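Dual oxidase maturation factor 1 (Homo sapiens, PDB 7D3F) may be required for the maturation of the dual oxidase DUOX1 and its transport from the endoplasmic reticulum to the plasma membrane. Local coordinates at residues S181-V186 with L218-F223. Sequence-based numbering, arbitrary orientation.
Sequences SAMLWV and LLALLF
Met183 reaches across from 181-186, and its sulfur sits over the face of the Leu219–Ala220 peptide of 218-223. Its CG stands anti to its own carbonyl carbon (chi1 -75°), and the chain runs extended from there. This brings SD to 3.4 Å from the carbonyl O of Leu219 and sets CE 4.1 Å from Leu219 CB; the side chains of Met183 and Leu219 cross at about a right angle. Phe223, one turn further along, meets the sulfur through its CB, 4.1 Å from Met183 SD, while the methyl CE lies oblique to the ring, which itself packs against Tyr179. At the root of the methionine the helices come close: Met183 CB is 3.7 Å from Ala220 CB. The small methyl of Ala220 also meets Leu184, whose CG lies 4.1 Å from Ala220 CB. Leu184 continues the packing to Val70 and Asn71 of helix 50-72. No hydrogen bond crosses between the two segments; the contact is van der Waals packing, with the sulfur against a peptide and aliphatic groups around it. The segment axes approach to 8.5 Å, with N-to-C directions 175° apart: consecutive helices 169-199 and 203-229 pack here as an antiparallel helical hairpin, near the predicted extracellular end of the transmembrane helices.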
ATOM      1  N   SER B 181       3.632  10.674  18.439  1.00 52.61           N
ATOM      2  CA  SER B 181       2.792  10.386  17.283  1.00 53.39           C
ATOM      3  C   SER B 181       1.992   9.108  17.490  1.00 57.97           C
ATOM      4  O   SER B 181       0.823   9.029  17.097  1.00 64.52           O
ATOM      5  CB  SER B 181       3.651  10.283  16.023  1.00 54.80           C
ATOM      6  OG  SER B 181       2.877   9.877  14.909  1.00 68.85           O
ATOM      7  N   ALA B 182       2.609   8.090  18.094  1.00 55.14           N
ATOM      8  CA  ALA B 182       1.878   6.859  18.385  1.00 51.54           C
ATOM      9  C   ALA B 182       0.719   7.122  19.344  1.00 56.73           C
ATOM     10  O   ALA B 182      -0.406   6.652  19.126  1.00 64.45           O
ATOM     11  CB  ALA B 182       2.829   5.809  18.960  1.00 54.27           C
ATOM     12  N   MET B 183       0.975   7.891  20.405  1.00 56.71           N
ATOM     13  CA  MET B 183      -0.085   8.215  21.355  1.00 54.17           C
ATOM     14  C   MET B 183      -1.178   9.056  20.706  1.00 55.38           C
ATOM     15  O   MET B 183      -2.365   8.884  21.005  1.00 64.38           O
ATOM     16  CB  MET B 183       0.502   8.930  22.571  1.00 58.89           C
ATOM     17  CG  MET B 183       1.242   8.007  23.530  1.00 59.35           C
ATOM     18  SD  MET B 183       2.069   8.889  24.866  1.00 99.20           S
ATOM     19  CE  MET B 183       2.528   7.534  25.943  1.00 82.01           C
ATOM     20  N   LEU B 184      -0.801   9.969  19.807  1.00 56.22           N
ATOM     21  CA  LEU B 184      -1.799  10.785  19.122  1.00 52.95           C
ATOM     22  C   LEU B 184      -2.640   9.950  18.164  1.00 58.15           C
ATOM     23  O   LEU B 184      -3.839  10.199  18.009  1.00 67.88           O
ATOM     24  CB  LEU B 184      -1.117  11.935  18.384  1.00 52.84           C
ATOM     25  CG  LEU B 184      -0.573  13.040  19.289  1.00 52.52           C
ATOM     26  CD1 LEU B 184       0.236  14.029  18.480  1.00 54.46           C
ATOM     27  CD2 LEU B 184      -1.706  13.741  20.023  1.00 53.24           C
ATOM     28  N   TRP B 185      -2.031   8.964  17.502  1.00 60.74           N
ATOM     29  CA  TRP B 185      -2.810   8.056  16.666  1.00 58.30           C
ATOM     30  C   TRP B 185      -3.772   7.225  17.504  1.00 61.88           C
ATOM     31  O   TRP B 185      -4.916   6.983  17.095  1.00 68.90           O
ATOM     32  CB  TRP B 185      -1.883   7.154  15.852  1.00 59.65           C
ATOM     33  CG  TRP B 185      -1.378   7.797  14.598  1.00 62.36           C
ATOM     34  CD1 TRP B 185      -0.082   8.090  14.289  1.00 64.52           C
ATOM     35  CD2 TRP B 185      -2.166   8.238  13.485  1.00 66.85           C
ATOM     36  NE1 TRP B 185      -0.013   8.680  13.049  1.00 69.90           N
ATOM     37  CE2 TRP B 185      -1.278   8.783  12.535  1.00 71.13           C
ATOM     38  CE3 TRP B 185      -3.534   8.222  13.197  1.00 65.17           C
ATOM     39  CZ2 TRP B 185      -1.716   9.307  11.320  1.00 68.77           C
ATOM     40  CZ3 TRP B 185      -3.966   8.743  11.991  1.00 66.59           C
ATOM     41  CH2 TRP B 185      -3.060   9.278  11.068  1.00 66.22           C
ATOM     42  N   VAL B 186      -3.327   6.776  18.680  1.00 62.87           N
ATOM     43  CA  VAL B 186      -4.231   6.069  19.585  1.00 59.19           C
ATOM     44  C   VAL B 186      -5.381   6.979  20.002  1.00 62.10           C
ATOM     45  O   VAL B 186      -6.540   6.550  20.072  1.00 71.61           O
ATOM     46  CB  VAL B 186      -3.461   5.530  20.805  1.00 57.16           C
ATOM     47  CG1 VAL B 186      -4.421   4.903  21.801  1.00 58.07           C
ATOM     48  CG2 VAL B 186      -2.419   4.515  20.366  1.00 60.82           C
ATOM     49  N   LEU B 218      -3.049  13.909  26.686  1.00 61.88           N
ATOM     50  CA  LEU B 218      -2.221  14.379  27.792  1.00 55.02           C
ATOM     51  C   LEU B 218      -0.978  13.510  27.964  1.00 58.90           C
ATOM     52  O   LEU B 218       0.095  14.015  28.314  1.00 68.00           O
ATOM     53  CB  LEU B 218      -3.037  14.421  29.082  1.00 59.05           C
ATOM     54  CG  LEU B 218      -4.209  15.407  29.089  1.00 61.12           C
ATOM     55  CD1 LEU B 218      -4.823  15.506  30.477  1.00 68.41           C
ATOM     56  CD2 LEU B 218      -3.770  16.775  28.590  1.00 60.31           C
ATOM     57  N   LEU B 219      -1.105  12.203  27.728  1.00 59.18           N
ATOM     58  CA  LEU B 219       0.051  11.316  27.807  1.00 61.81           C
ATOM     59  C   LEU B 219       1.064  11.628  26.714  1.00 64.57           C
ATOM     60  O   LEU B 219       2.275  11.574  26.952  1.00 73.08           O
ATOM     61  CB  LEU B 219      -0.394   9.855  27.723  1.00 62.25           C
ATOM     62  CG  LEU B 219      -1.080   9.276  28.962  1.00 65.67           C
ATOM     63  CD1 LEU B 219      -1.412   7.807  28.752  1.00 66.47           C
ATOM     64  CD2 LEU B 219      -0.208   9.463  30.194  1.00 61.22           C
ATOM     65  N   ALA B 220       0.588  11.940  25.506  1.00 62.46           N
ATOM     66  CA  ALA B 220       1.497  12.364  24.446  1.00 54.60           C
ATOM     67  C   ALA B 220       2.225  13.642  24.836  1.00 58.81           C
ATOM     68  O   ALA B 220       3.442  13.761  24.638  1.00 69.42           O
ATOM     69  CB  ALA B 220       0.726  12.559  23.140  1.00 51.94           C
ATOM     70  N   LEU B 221       1.495  14.604  25.410  1.00 57.20           N
ATOM     71  CA  LEU B 221       2.127  15.825  25.902  1.00 55.09           C
ATOM     72  C   LEU B 221       3.212  15.511  26.926  1.00 59.51           C
ATOM     73  O   LEU B 221       4.336  16.023  26.840  1.00 64.63           O
ATOM     74  CB  LEU B 221       1.078  16.743  26.525  1.00 56.85           C
ATOM     75  CG  LEU B 221       0.443  17.836  25.673  1.00 62.08           C
ATOM     76  CD1 LEU B 221       0.202  19.038  26.552  1.00 63.38           C
ATOM     77  CD2 LEU B 221       1.329  18.197  24.503  1.00 61.88           C
ATOM     78  N   LEU B 222       2.877  14.679  27.915  1.00 62.06           N
ATOM     79  CA  LEU B 222       3.816  14.374  28.989  1.00 60.78           C
ATOM     80  C   LEU B 222       5.047  13.653  28.458  1.00 59.42           C
ATOM     81  O   LEU B 222       6.174  13.959  28.863  1.00 68.64           O
ATOM     82  CB  LEU B 222       3.121  13.542  30.067  1.00 62.09           C
ATOM     83  CG  LEU B 222       3.915  13.248  31.341  1.00 70.51           C
ATOM     84  CD1 LEU B 222       3.066  13.531  32.569  1.00 75.98           C
ATOM     85  CD2 LEU B 222       4.406  11.810  31.351  1.00 71.36           C
ATOM     86  N   PHE B 223       4.853  12.690  27.552  1.00 57.45           N
ATOM     87  CA  PHE B 223       5.993  11.974  26.993  1.00 62.08           C
ATOM     88  C   PHE B 223       6.886  12.909  26.193  1.00 61.37           C
ATOM     89  O   PHE B 223       8.116  12.841  26.302  1.00 70.65           O
ATOM     90  CB  PHE B 223       5.525  10.809  26.121  1.00 60.91           C
ATOM     91  CG  PHE B 223       6.632   9.860  25.739  1.00 66.64           C
ATOM     92  CD1 PHE B 223       6.818   8.678  26.437  1.00 69.25           C
ATOM     93  CD2 PHE B 223       7.496  10.157  24.696  1.00 65.30           C
ATOM     94  CE1 PHE B 223       7.837   7.807  26.096  1.00 71.79           C
ATOM     95  CE2 PHE B 223       8.520   9.294  24.355  1.00 69.14           C
ATOM     96  CZ  PHE B 223       8.688   8.116  25.053  1.00 68.17           C
TER